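PDB 6BJ5: serine proteinase inhibitor 1 from Myxoma virus, which inhibits serine endopeptidases as a member of the serpin family and is important for the virulence of the virus. Local coordinates for residues Glu77-Ala82 against Ser101-Thr106; Thr106-Asn111 against Leu136-Lys141; Thr164-Tyr169 against Val177-Lys182; Pro249-Glu254 against Ile299-Arg304. One frame throughout, in Å; residues are numbered along the deposited sequence.

Contact 1 of 4, residues Glu77-Ala82 against Ser101-Thr106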
loop_
_atom_site.group_PDB
_atom_site.type_symbol
_atom_site.label_atom_id
_atom_site.label_comp_id
_atom_site.label_asym_id
_atom_site.label_seq_id
_atom_site.Cartn_x
_atom_site.Cartn_y
_atom_site.Cartn_z
ATOM N N GLU A 77 -6.978 -4.602 13.809
ATOM C CA GLU A 77 -8.146 -4.694 14.666
ATOM C C GLU A 77 -9.202 -5.467 13.897
ATOM O O GLU A 77 -9.223 -5.447 12.660
ATOM C CB GLU A 77 -8.713 -3.306 15.058
ATOM C CG GLU A 77 -7.727 -2.365 15.735
ATOM C CD GLU A 77 -7.167 -2.894 17.046
ATOM O OE1 GLU A 77 -7.930 -3.422 17.883
ATOM O OE2 GLU A 77 -5.940 -2.802 17.229
ATOM N N LEU A 78 -10.061 -6.163 14.641
ATOM C CA LEU A 78 -11.206 -6.870 14.092
ATOM C C LEU A 78 -12.450 -6.444 14.866
ATOM O O LEU A 78 -12.464 -6.472 16.100
ATOM C CB LEU A 78 -10.996 -8.392 14.165
ATOM C CG LEU A 78 -12.164 -9.282 13.732
ATOM C CD1 LEU A 78 -12.555 -9.041 12.271
ATOM C CD2 LEU A 78 -11.850 -10.750 13.979
ATOM N N PHE A 79 -13.489 -6.045 14.150
ATOM C CA PHE A 79 -14.734 -5.591 14.759
ATOM C C PHE A 79 -15.813 -6.581 14.356
ATOM O O PHE A 79 -16.248 -6.596 13.197
ATOM C CB PHE A 79 -15.083 -4.182 14.284
ATOM C CG PHE A 79 -14.042 -3.175 14.620
ATOM C CD1 PHE A 79 -14.059 -2.522 15.836
ATOM C CD2 PHE A 79 -12.998 -2.927 13.737
ATOM C CE1 PHE A 79 -13.069 -1.614 16.154
ATOM C CE2 PHE A 79 -12.009 -2.023 14.051
ATOM C CZ PHE A 79 -12.042 -1.366 15.263
ATOM N N VAL A 80 -16.245 -7.415 15.289
ATOM C CA VAL A 80 -17.279 -8.394 15.000
ATOM C C VAL A 80 -18.549 -7.960 15.697
ATOM O O VAL A 80 -18.518 -7.534 16.857
ATOM C CB VAL A 80 -16.867 -9.808 15.430
ATOM C CG1 VAL A 80 -17.983 -10.786 15.103
ATOM C CG2 VAL A 80 -15.606 -10.178 14.701
ATOM N N ASP A 81 -19.666 -8.086 14.987
ATOM C CA ASP A 81 -20.943 -7.697 15.547
ATOM C C ASP A 81 -21.258 -8.533 16.782
ATOM O O ASP A 81 -20.873 -9.702 16.873
ATOM C CB ASP A 81 -22.044 -7.846 14.514
ATOM C CG ASP A 81 -23.341 -7.246 14.992
ATOM O OD1 ASP A 81 -23.491 -6.008 14.934
ATOM O OD2 ASP A 81 -24.193 -8.010 15.484
ATOM N N ALA A 82 -21.889 -7.894 17.778
ATOM C CA ALA A 82 -22.181 -8.564 19.048
ATOM C C ALA A 82 -23.180 -9.706 18.928
ATOM O O ALA A 82 -23.260 -10.519 19.849
ATOM C CB ALA A 82 -22.705 -7.570 20.076
ATOM N N SER A 101 -7.742 -7.334 21.280
ATOM C CA SER A 101 -8.932 -8.153 21.447
ATOM C C SER A 101 -9.984 -7.779 20.423
ATOM O O SER A 101 -10.105 -6.610 20.037
ATOM C CB SER A 101 -9.520 -8.033 22.853
ATOM O OG SER A 101 -8.730 -8.759 23.782
ATOM N N VAL A 102 -10.718 -8.796 19.968
ATOM C CA VAL A 102 -11.841 -8.555 19.085
ATOM C C VAL A 102 -12.787 -7.573 19.751
ATOM O O VAL A 102 -13.105 -7.694 20.941
ATOM C CB VAL A 102 -12.542 -9.881 18.763
ATOM C CG1 VAL A 102 -13.759 -9.628 17.873
ATOM C CG2 VAL A 102 -11.569 -10.831 18.103
ATOM N N GLN A 103 -13.234 -6.587 18.985
ATOM C CA GLN A 103 -14.098 -5.528 19.497
ATOM C C GLN A 103 -15.527 -5.840 19.076
ATOM O O GLN A 103 -15.853 -5.789 17.887
ATOM C CB GLN A 103 -13.669 -4.163 18.964
ATOM C CG GLN A 103 -12.250 -3.797 19.317
ATOM C CD GLN A 103 -12.052 -3.665 20.810
ATOM O OE1 GLN A 103 -12.808 -2.957 21.483
ATOM N NE2 GLN A 103 -11.030 -4.338 21.339
ATOM N N ARG A 104 -16.385 -6.147 20.045
ATOM C CA ARG A 104 -17.780 -6.414 19.725
ATOM C C ARG A 104 -18.459 -5.070 19.509
ATOM O O ARG A 104 -18.207 -4.105 20.237
ATOM C CB ARG A 104 -18.485 -7.201 20.832
ATOM C CG ARG A 104 -17.704 -8.384 21.427
ATOM C CD ARG A 104 -17.235 -9.457 20.471
ATOM N NE ARG A 104 -18.260 -9.986 19.590
ATOM C CZ ARG A 104 -18.645 -11.255 19.573
ATOM N NH1 ARG A 104 -19.574 -11.633 18.709
ATOM N NH2 ARG A 104 -18.113 -12.141 20.413
ATOM N N VAL A 105 -19.307 -5.007 18.488
ATOM C CA VAL A 105 -19.792 -3.753 17.927
ATOM C C VAL A 105 -21.191 -4.047 17.395
ATOM O O VAL A 105 -21.565 -5.206 17.213
ATOM C CB VAL A 105 -18.817 -3.270 16.811
ATOM C CG1 VAL A 105 -19.115 -3.960 15.526
ATOM C CG2 VAL A 105 -18.798 -1.775 16.623
ATOM N N THR A 106 -21.999 -3.008 17.196
ATOM C CA THR A 106 -23.322 -3.185 16.594
ATOM C C THR A 106 -23.330 -2.524 15.231
ATOM O O THR A 106 -23.429 -1.298 15.141
ATOM C CB THR A 106 -24.434 -2.581 17.449
ATOM O OG1 THR A 106 -24.411 -3.157 18.758
ATOM C CG2 THR A 106 -25.782 -2.871 16.801
#
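V105 O receives the backbone N-H of A82 at 2.8 Å from A82 N, a bent bond (145°), and the same oxygen also meets the CA-H of D81. Farther back along the strands, Q103 N donates to L78 O over 3.0 Å, almost straight (178°). Between these two, the bonds V80 N to Q103 O and V105 N to V80 O are weak, their N-H directions badly aligned, and V80 O is further touched by the CA-H of R104. The pairing is that of parallel strands, with F79 beside Q103 and V80 beside R104. F79 and Q103 point the same way: the ring turns its CD1 to Q103 CB at 3.6 Å, with ring and amide planes 71° apart. A bend at chi2 folds the Q103 amide back toward the loop residue S101, whose O accepts from NE2 at 2.8 Å, the donor lying above the carbonyl plane. On the other face V80 CG2 meets V102 CG1 at 3.7 Å, and V102 CG2 lies beside L78 CD2. The R104 guanidinium reaches toward D81 O, but the position of NH1 is doubtful. E77 bonds Y119 and T100 through OE1 and pairs with K123 through OE2; D81 bonds S83 through OD2 and F107 N through OD1. Helix 112-120 covers F79, Q103 and V105, while helix 88-98, the crossover of this beta-alpha-beta unit, covers L78 and V102. Cohesion thus rests on two sound backbone bonds and on apolar contacts on both faces; the weaker bonds add less.

Contact 2 of 4, residues Thr106-Asn111 against Leu136-Lys141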
loop_
_atom_site.group_PDB
_atom_site.type_symbol
_atom_site.label_atom_id
_atom_site.label_comp_id
_atom_site.label_asym_id
_atom_site.label_seq_id
_atom_site.Cartn_x
_atom_site.Cartn_y
_atom_site.Cartn_z
ATOM N N THR A 106 -21.999 -3.008 17.196
ATOM C CA THR A 106 -23.322 -3.185 16.594
ATOM C C THR A 106 -23.330 -2.524 15.231
ATOM O O THR A 106 -23.429 -1.298 15.141
ATOM C CB THR A 106 -24.434 -2.581 17.449
ATOM O OG1 THR A 106 -24.411 -3.157 18.758
ATOM C CG2 THR A 106 -25.782 -2.871 16.801
ATOM N N PHE A 107 -23.310 -3.323 14.173
ATOM C CA PHE A 107 -23.172 -2.712 12.857
ATOM C C PHE A 107 -24.447 -2.099 12.284
ATOM O O PHE A 107 -24.447 -1.772 11.092
ATOM C CB PHE A 107 -22.593 -3.703 11.845
ATOM C CG PHE A 107 -21.096 -3.857 11.942
ATOM C CD1 PHE A 107 -20.268 -2.821 11.502
ATOM C CD2 PHE A 107 -20.512 -5.031 12.419
ATOM C CE1 PHE A 107 -18.903 -2.927 11.572
ATOM C CE2 PHE A 107 -19.125 -5.152 12.477
ATOM C CZ PHE A 107 -18.327 -4.099 12.064
ATOM N N ASN A 108 -25.513 -1.912 13.060
ATOM C CA ASN A 108 -26.685 -1.212 12.538
ATOM C C ASN A 108 -26.837 0.180 13.148
ATOM O O ASN A 108 -27.212 1.118 12.434
ATOM C CB ASN A 108 -27.954 -2.055 12.774
ATOM C CG ASN A 108 -29.245 -1.401 12.233
ATOM O OD1 ASN A 108 -29.293 -0.214 11.910
ATOM N ND2 ASN A 108 -30.273 -2.221 12.052
ATOM N N SER A 109 -26.472 0.360 14.420
ATOM C CA SER A 109 -26.630 1.654 15.078
ATOM C C SER A 109 -25.914 2.781 14.338
ATOM O O SER A 109 -25.206 2.553 13.349
ATOM C CB SER A 109 -26.127 1.586 16.521
ATOM O OG SER A 109 -24.718 1.433 16.588
ATOM N N GLU A 110 -26.088 4.006 14.819
ATOM C CA GLU A 110 -25.591 5.174 14.112
ATOM C C GLU A 110 -24.192 5.587 14.534
ATOM O O GLU A 110 -23.429 6.082 13.700
ATOM C CB GLU A 110 -26.551 6.345 14.311
ATOM C CG GLU A 110 -27.997 5.982 14.036
ATOM C CD GLU A 110 -28.741 7.089 13.301
ATOM O OE1 GLU A 110 -29.781 6.803 12.672
ATOM O OE2 GLU A 110 -28.278 8.249 13.335
ATOM N N ASN A 111 -23.824 5.385 15.797
ATOM C CA ASN A 111 -22.489 5.732 16.257
ATOM C C ASN A 111 -21.485 4.587 16.098
ATOM O O ASN A 111 -20.384 4.667 16.657
ATOM C CB ASN A 111 -22.534 6.218 17.713
ATOM C CG ASN A 111 -23.283 5.264 18.638
ATOM O OD1 ASN A 111 -24.457 4.957 18.419
ATOM N ND2 ASN A 111 -22.605 4.800 19.683
ATOM N N LEU A 136 -18.921 0.273 5.187
ATOM C CA LEU A 136 -19.866 -0.216 6.191
ATOM C C LEU A 136 -21.278 -0.181 5.640
ATOM O O LEU A 136 -21.826 0.890 5.366
ATOM C CB LEU A 136 -19.781 0.540 7.507
ATOM C CG LEU A 136 -18.473 0.156 8.188
ATOM C CD1 LEU A 136 -18.237 0.963 9.456
ATOM C CD2 LEU A 136 -18.408 -1.340 8.436
ATOM N N ASP A 137 -21.795 -1.355 5.373
ATOM C CA ASP A 137 -23.179 -1.606 5.024
ATOM C C ASP A 137 -23.967 -1.735 6.342
ATOM O O ASP A 137 -23.431 -1.489 7.425
ATOM C CB ASP A 137 -23.157 -2.819 4.083
ATOM C CG ASP A 137 -24.458 -3.520 3.975
ATOM O OD1 ASP A 137 -25.331 -3.046 3.224
ATOM O OD2 ASP A 137 -24.591 -4.575 4.619
ATOM N N ARG A 138 -25.242 -2.107 6.297
ATOM C CA ARG A 138 -25.988 -2.399 7.517
ATOM C C ARG A 138 -26.095 -3.887 7.823
ATOM O O ARG A 138 -26.457 -4.256 8.933
ATOM C CB ARG A 138 -27.396 -1.800 7.432
ATOM C CG ARG A 138 -27.587 -0.567 8.296
ATOM C CD ARG A 138 -29.008 -0.038 8.221
ATOM N NE ARG A 138 -29.398 0.632 9.457
ATOM C CZ ARG A 138 -29.112 1.897 9.730
ATOM N NH1 ARG A 138 -29.493 2.435 10.880
ATOM N NH2 ARG A 138 -28.437 2.619 8.847
ATOM N N ASP A 139 -25.678 -4.716 6.880
ATOM C CA ASP A 139 -25.644 -6.151 7.088
ATOM C C ASP A 139 -24.193 -6.569 7.360
ATOM O O ASP A 139 -23.876 -7.758 7.330
ATOM C CB ASP A 139 -26.188 -6.887 5.863
ATOM C CG ASP A 139 -27.624 -6.513 5.549
ATOM O OD1 ASP A 139 -28.178 -7.050 4.566
ATOM O OD2 ASP A 139 -28.198 -5.685 6.285
ATOM N N THR A 140 -23.308 -5.597 7.604
ATOM C CA THR A 140 -21.912 -5.908 7.800
ATOM C C THR A 140 -21.753 -6.588 9.166
ATOM O O THR A 140 -22.262 -6.097 10.163
ATOM C CB THR A 140 -21.077 -4.625 7.661
ATOM O OG1 THR A 140 -20.913 -4.285 6.261
ATOM C CG2 THR A 140 -19.795 -4.675 8.497
ATOM N N LYS A 141 -21.262 -7.842 9.192
ATOM C CA LYS A 141 -21.071 -8.519 10.482
ATOM C C LYS A 141 -19.637 -8.580 10.971
ATOM O O LYS A 141 -19.452 -8.877 12.149
ATOM C CB LYS A 141 -21.650 -9.970 10.532
ATOM C CG LYS A 141 -23.116 -10.200 10.092
ATOM C CD LYS A 141 -24.025 -9.255 10.939
ATOM C CE LYS A 141 -24.535 -8.036 10.064
ATOM N NZ LYS A 141 -24.935 -6.704 10.708
#
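Neither segment is helix or strand; the two loops come closest at N108 and R138, whose CA atoms are 5.2 Å apart, and they pair no backbone. F107 does most of the packing. Its CG lies anti to the carbonyl carbon (chi1 -80°), which directs the ring into the opposite loop. T140 CG2 sits 3.6 Å from the ring centroid, almost on the normal, a CH-pi contact over one face, while L136 CD2 approaches CE1 obliquely at 3.5 Å. On the solvent side, N108 OD1 faces R138 twice, NE at 2.6 Å and NH1 at 2.8 Å; both bonds are weak because their N-H directions are strongly bent. Amide and guanidinium planes stand nearly perpendicular, and N108 O lies over one guanidinium face, toward its rim. The second loop is shaped from within: D137 OD2 accepts from D139 N in an Asx turn, and D137 N donates to T140 OG1. F107 also packs on V112 and I116 of helix 112-120. This helix probably corresponds to serpin helix F, which joins strand s1A to s3A; the loops before the helix and before the next strand meet here, at the end of the main sheet.

Contact 3 of 4, residues Thr164-Tyr169 against Val177-Lys182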
loop_
_atom_site.group_PDB
_atom_site.type_symbol
_atom_site.label_atom_id
_atom_site.label_comp_id
_atom_site.label_asym_id
_atom_site.label_seq_id
_atom_site.Cartn_x
_atom_site.Cartn_y
_atom_site.Cartn_z
ATOM N N THR A 164 11.615 24.081 -8.749
ATOM C CA THR A 164 11.109 24.979 -9.772
ATOM C C THR A 164 9.961 24.327 -10.527
ATOM O O THR A 164 9.845 23.103 -10.585
ATOM C CB THR A 164 12.188 25.347 -10.787
ATOM O OG1 THR A 164 12.416 24.218 -11.649
ATOM C CG2 THR A 164 13.491 25.723 -10.068
ATOM N N ASP A 165 9.121 25.164 -11.123
ATOM C CA ASP A 165 8.096 24.668 -12.031
ATOM C C ASP A 165 8.769 24.104 -13.272
ATOM O O ASP A 165 9.585 24.780 -13.896
ATOM C CB ASP A 165 7.131 25.790 -12.431
ATOM C CG ASP A 165 6.309 26.305 -11.260
ATOM O OD1 ASP A 165 6.232 25.609 -10.223
ATOM O OD2 ASP A 165 5.733 27.407 -11.380
ATOM N N GLN A 166 8.434 22.871 -13.639
ATOM C CA GLN A 166 9.025 22.232 -14.800
ATOM C C GLN A 166 7.932 21.408 -15.511
ATOM O O GLN A 166 6.905 21.119 -14.917
ATOM C CB GLN A 166 10.208 21.322 -14.434
ATOM C CG GLN A 166 11.398 22.038 -13.796
ATOM C CD GLN A 166 12.224 22.845 -14.784
ATOM O OE1 GLN A 166 12.339 22.488 -15.953
ATOM N NE2 GLN A 166 12.777 23.956 -14.320
ATOM N N PRO A 167 8.140 21.134 -16.800
ATOM C CA PRO A 167 7.150 20.305 -17.523
ATOM C C PRO A 167 7.245 18.811 -17.186
ATOM O O PRO A 167 8.307 18.283 -16.831
ATOM C CB PRO A 167 7.500 20.566 -19.002
ATOM C CG PRO A 167 8.930 20.964 -19.001
ATOM C CD PRO A 167 9.145 21.723 -17.701
ATOM N N PHE A 168 6.100 18.131 -17.328
ATOM C CA PHE A 168 5.950 16.690 -17.117
ATOM C C PHE A 168 5.185 16.137 -18.309
ATOM O O PHE A 168 4.030 16.521 -18.531
ATOM C CB PHE A 168 5.183 16.412 -15.813
ATOM C CG PHE A 168 5.172 14.965 -15.381
ATOM C CD1 PHE A 168 6.106 14.498 -14.465
ATOM C CD2 PHE A 168 4.185 14.089 -15.836
ATOM C CE1 PHE A 168 6.087 13.171 -14.035
ATOM C CE2 PHE A 168 4.162 12.762 -15.427
ATOM C CZ PHE A 168 5.116 12.299 -14.518
ATOM N N TYR A 169 5.792 15.206 -19.045
ATOM C CA TYR A 169 5.257 14.765 -20.332
ATOM C C TYR A 169 4.531 13.423 -20.181
ATOM O O TYR A 169 5.160 12.374 -19.992
ATOM C CB TYR A 169 6.368 14.687 -21.381
ATOM C CG TYR A 169 7.161 15.974 -21.513
ATOM C CD1 TYR A 169 6.605 17.110 -22.111
ATOM C CD2 TYR A 169 8.470 16.050 -21.050
ATOM C CE1 TYR A 169 7.331 18.294 -22.216
ATOM C CE2 TYR A 169 9.199 17.222 -21.150
ATOM C CZ TYR A 169 8.630 18.339 -21.734
ATOM O OH TYR A 169 9.375 19.493 -21.833
ATOM N N VAL A 177 4.646 20.819 -13.073
ATOM C CA VAL A 177 4.733 20.230 -11.754
ATOM C C VAL A 177 5.810 20.984 -11.000
ATOM O O VAL A 177 6.674 21.656 -11.571
ATOM C CB VAL A 177 5.039 18.725 -11.763
ATOM C CG1 VAL A 177 4.018 17.973 -12.617
ATOM C CG2 VAL A 177 6.429 18.498 -12.219
ATOM N N ARG A 178 5.730 20.848 -9.695
ATOM C CA ARG A 178 6.663 21.409 -8.743
ATOM C C ARG A 178 7.821 20.423 -8.645
ATOM O O ARG A 178 7.722 19.396 -7.965
ATOM C CB ARG A 178 5.905 21.536 -7.431
ATOM C CG ARG A 178 6.312 22.553 -6.485
ATOM C CD ARG A 178 6.004 23.926 -6.946
ATOM N NE ARG A 178 7.004 24.733 -6.285
ATOM C CZ ARG A 178 7.841 25.530 -6.917
ATOM N NH1 ARG A 178 7.764 25.650 -8.242
ATOM N NH2 ARG A 178 8.746 26.194 -6.215
ATOM N N MET A 179 8.896 20.704 -9.367
ATOM C CA MET A 179 10.010 19.773 -9.405
ATOM C C MET A 179 11.195 20.067 -8.505
ATOM O O MET A 179 11.785 21.146 -8.538
ATOM C CB MET A 179 10.499 19.603 -10.849
ATOM C CG MET A 179 11.669 18.646 -11.000
ATOM S SD MET A 179 12.212 18.473 -12.710
ATOM C CE MET A 179 10.721 17.846 -13.478
ATOM N N MET A 180 11.531 19.062 -7.708
ATOM C CA MET A 180 12.673 19.116 -6.810
ATOM C C MET A 180 13.953 18.752 -7.557
ATOM O O MET A 180 13.925 18.098 -8.605
ATOM C CB MET A 180 12.448 18.167 -5.630
ATOM C CG MET A 180 11.118 18.365 -4.935
ATOM S SD MET A 180 10.963 17.304 -3.482
ATOM C CE MET A 180 10.925 15.632 -4.171
ATOM N N ASN A 181 15.090 19.201 -7.016
ATOM C CA ASN A 181 16.357 19.037 -7.718
ATOM C C ASN A 181 17.490 19.012 -6.703
ATOM O O ASN A 181 17.590 19.916 -5.864
ATOM C CB ASN A 181 16.567 20.173 -8.723
ATOM C CG ASN A 181 17.867 20.043 -9.520
ATOM O OD1 ASN A 181 18.645 19.103 -9.350
ATOM N ND2 ASN A 181 18.102 21.010 -10.394
ATOM N N LYS A 182 18.326 17.975 -6.763
ATOM C CA LYS A 182 19.479 17.903 -5.866
ATOM C C LYS A 182 20.593 17.056 -6.480
ATOM O O LYS A 182 20.381 16.268 -7.417
ATOM C CB LYS A 182 19.101 17.334 -4.492
ATOM C CG LYS A 182 19.098 15.779 -4.451
ATOM C CD LYS A 182 18.741 15.280 -3.065
ATOM C CE LYS A 182 18.225 13.868 -3.085
ATOM N NZ LYS A 182 18.486 13.234 -1.754
#
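The guanidinium of R178 is met at its edge, near its plane, by D165 OD1, which lies 2.5 Å from NH1, while T164 C stands obliquely to the group. Carboxylate and guanidinium planes are nearly perpendicular, and OD1 alone of the two oxygens contacts NH1; the hydrogen bond within this salt bridge is weak because the N-H points badly (128°). The ring of F168 meets V177 CG1 only obliquely; the closer touch is F168 CB to V177 CG1, 3.7 Å. In the amide plane of Q166, NE2 donates to T164 OG1 at 2.7 Å. M179 comes at about a right angle to Q166; its chain runs straight until a bend at chi3 (-60°) turns CE to within 3.6 Å of Q166 CB. Beneath them the backbone is fully bonded at its two hydrogen-bonded pairs, T164 with M179 and Q166 with V177; D165 and R178 form the non-hydrogen-bonded pair between them. The N-to-C directions of the two short segments make 110°, far from straight antiparallel, a sign of strong twist or bending. This is the hairpin of strands 164-170 and 173-185. The latter continues the sheet to strand 243-258, with M179 on V247 and M180 on M248. Strand 164-170 is outermost within its chain, yet the second chain packs its K14 on F168 and G37 on V177, and Y169 makes backbone hydrogen bonds to it.

Contact 4 of 4, residues Pro249-Glu254 against Ile299-Arg304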
loop_
_atom_site.group_PDB
_atom_site.type_symbol
_atom_site.label_atom_id
_atom_site.label_comp_id
_atom_site.label_asym_id
_atom_site.label_seq_id
_atom_site.Cartn_x
_atom_site.Cartn_y
_atom_site.Cartn_z
ATOM N N PRO A 249 9.413 15.290 -9.059
ATOM C CA PRO A 249 8.350 16.166 -8.572
ATOM C C PRO A 249 8.006 15.912 -7.120
ATOM O O PRO A 249 8.063 14.784 -6.638
ATOM C CB PRO A 249 7.130 15.792 -9.429
ATOM C CG PRO A 249 7.604 14.729 -10.400
ATOM C CD PRO A 249 8.866 14.164 -9.833
ATOM N N LYS A 250 7.631 16.981 -6.429
ATOM C CA LYS A 250 6.765 16.820 -5.278
ATOM C C LYS A 250 5.468 16.165 -5.733
ATOM O O LYS A 250 4.991 16.397 -6.853
ATOM C CB LYS A 250 6.437 18.174 -4.641
ATOM C CG LYS A 250 7.607 18.864 -4.057
ATOM C CD LYS A 250 7.238 20.263 -3.624
ATOM C CE LYS A 250 6.318 20.205 -2.450
ATOM N NZ LYS A 250 6.186 21.534 -1.823
ATOM N N PHE A 251 4.897 15.321 -4.870
ATOM C CA PHE A 251 3.592 14.772 -5.201
ATOM C C PHE A 251 2.811 14.414 -3.947
ATOM O O PHE A 251 3.371 14.072 -2.895
ATOM C CB PHE A 251 3.697 13.567 -6.139
ATOM C CG PHE A 251 4.463 12.403 -5.586
ATOM C CD1 PHE A 251 3.826 11.440 -4.806
ATOM C CD2 PHE A 251 5.814 12.249 -5.872
ATOM C CE1 PHE A 251 4.540 10.335 -4.311
ATOM C CE2 PHE A 251 6.526 11.158 -5.380
ATOM C CZ PHE A 251 5.876 10.199 -4.589
ATOM N N SER A 252 1.494 14.492 -4.097
ATOM C CA SER A 252 0.525 14.164 -3.059
ATOM C C SER A 252 -0.602 13.422 -3.759
ATOM O O SER A 252 -1.207 13.968 -4.684
ATOM C CB SER A 252 0.016 15.440 -2.366
ATOM O OG SER A 252 -0.907 15.157 -1.332
ATOM N N VAL A 253 -0.852 12.173 -3.373
ATOM C CA VAL A 253 -1.829 11.328 -4.055
ATOM C C VAL A 253 -2.649 10.567 -3.022
ATOM O O VAL A 253 -2.111 10.056 -2.030
ATOM C CB VAL A 253 -1.154 10.348 -5.040
ATOM C CG1 VAL A 253 -2.176 9.415 -5.656
ATOM C CG2 VAL A 253 -0.460 11.121 -6.125
ATOM N N GLU A 254 -3.958 10.514 -3.252
ATOM C CA GLU A 254 -4.861 9.695 -2.466
ATOM C C GLU A 254 -5.647 8.804 -3.414
ATOM O O GLU A 254 -6.138 9.258 -4.454
ATOM C CB GLU A 254 -5.829 10.539 -1.619
ATOM C CG GLU A 254 -6.716 9.694 -0.688
ATOM C CD GLU A 254 -7.680 10.516 0.157
ATOM O OE1 GLU A 254 -7.271 10.969 1.246
ATOM O OE2 GLU A 254 -8.848 10.697 -0.258
ATOM N N ILE A 299 -0.114 9.158 -0.101
ATOM C CA ILE A 299 1.339 9.308 -0.055
ATOM C C ILE A 299 1.657 10.758 -0.391
ATOM O O ILE A 299 1.040 11.348 -1.289
ATOM C CB ILE A 299 2.078 8.330 -1.008
ATOM C CG1 ILE A 299 1.740 6.879 -0.636
ATOM C CG2 ILE A 299 3.600 8.462 -0.880
ATOM C CD1 ILE A 299 2.254 5.833 -1.569
ATOM N N GLU A 300 2.596 11.339 0.358
ATOM C CA GLU A 300 3.055 12.707 0.133
ATOM C C GLU A 300 4.576 12.757 0.149
ATOM O O GLU A 300 5.201 12.472 1.173
ATOM C CB GLU A 300 2.493 13.653 1.187
ATOM C CG GLU A 300 2.110 14.967 0.589
ATOM C CD GLU A 300 1.881 16.018 1.626
ATOM O OE1 GLU A 300 1.845 17.208 1.247
ATOM O OE2 GLU A 300 1.802 15.654 2.820
ATOM N N ALA A 301 5.169 13.135 -0.971
ATOM C CA ALA A 301 6.612 13.279 -1.067
ATOM C C ALA A 301 6.946 14.720 -1.410
ATOM O O ALA A 301 6.331 15.293 -2.314
ATOM C CB ALA A 301 7.175 12.338 -2.131
ATOM N N ASP A 302 7.897 15.305 -0.677
ATOM C CA ASP A 302 8.356 16.682 -0.886
ATOM C C ASP A 302 9.833 16.774 -0.496
ATOM O O ASP A 302 10.492 15.758 -0.269
ATOM C CB ASP A 302 7.478 17.671 -0.116
ATOM C CG ASP A 302 7.495 17.424 1.373
ATOM O OD1 ASP A 302 8.380 16.689 1.873
ATOM O OD2 ASP A 302 6.620 17.988 2.052
ATOM N N GLU A 303 10.349 18.006 -0.402
ATOM C CA GLU A 303 11.782 18.202 -0.163
ATOM C C GLU A 303 12.224 17.572 1.150
ATOM O O GLU A 303 13.344 17.060 1.249
ATOM C CB GLU A 303 12.149 19.696 -0.164
ATOM C CG GLU A 303 11.962 20.411 -1.488
ATOM C CD GLU A 303 10.529 20.868 -1.719
ATOM O OE1 GLU A 303 9.661 20.547 -0.877
ATOM O OE2 GLU A 303 10.266 21.550 -2.738
ATOM N N ARG A 304 11.358 17.589 2.169
ATOM C CA ARG A 304 11.759 17.192 3.522
ATOM C C ARG A 304 11.715 15.674 3.757
ATOM O O ARG A 304 12.403 15.173 4.655
ATOM C CB ARG A 304 10.876 17.951 4.520
ATOM C CG ARG A 304 10.882 17.478 5.957
ATOM C CD ARG A 304 11.950 18.114 6.837
ATOM N NE ARG A 304 11.775 17.659 8.218
ATOM C CZ ARG A 304 12.769 17.347 9.046
ATOM N NH1 ARG A 304 14.034 17.434 8.644
ATOM N NH2 ARG A 304 12.493 16.926 10.275
#
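K250 CB rests 3.7 Å from A301 O, CG passes D302 CA, and CD lies 3.4 Å from E303 OE2. A bend at chi3 then brings CE against D302 CB at 3.6 Å, and NZ ends 3.7 Å from E303 OE1, a long salt bridge. The methylenes thus do more of the touching than the ammonium. The E303 carboxylate has a firmer partner beyond the contact, T163 OG1, which bonds its OE2. F251 has CG between its backbone N and carbonyl carbon (chi1 61°), and this puts the ring alongside the partner strand. A301 CB stands over one ring face, 3.7 Å from the centroid and 23° off the normal, a CH-pi contact, while I299 CG2 is 4.0 Å from F251 CE1. On the other face S252 OG and CB lie against E300 CG, with no hydrogen bond between the side chains. The backbones are antiparallel: F251 with A301 and V253 with I299 each exchange two bonds, and S252 with E300 is the non-hydrogen-bonded pair. On the face of F251 the second chain adds its F18, whose ring meets that of F251 at about 30° and also packs on I299. V253 and I299 lean on V34 of strand 33-35. Strand 243-258 has strand 173-185 as its other neighbour, while strand 293-302 is flanked by strand 305-314, where T306 touches both I299 and A301.

The four contacts form two touching pairs. Contacts 1, 3 and 4 belong to one sheet, contact 1 across the chain's centre from the other two; contact 2 is formed by loops beside contact 1. Contacts 1 and 2 share T106, with centres 11 Å apart; D81 joins them, its OD1 2.8 Å from F107 N and its N 3.0 Å from K141 O. Contacts 3 and 4, centres 12 Å apart, meet where R178 O lies 2.9 Å from K250 N and M180 packs on K250 and D302. Contact 1 is about 47 Å from contact 3, centre to centre. Between contacts 1 and 4 lie strands 142-153 and 305-314, the latter placed as in serpins with an inserted reactive-centre loop.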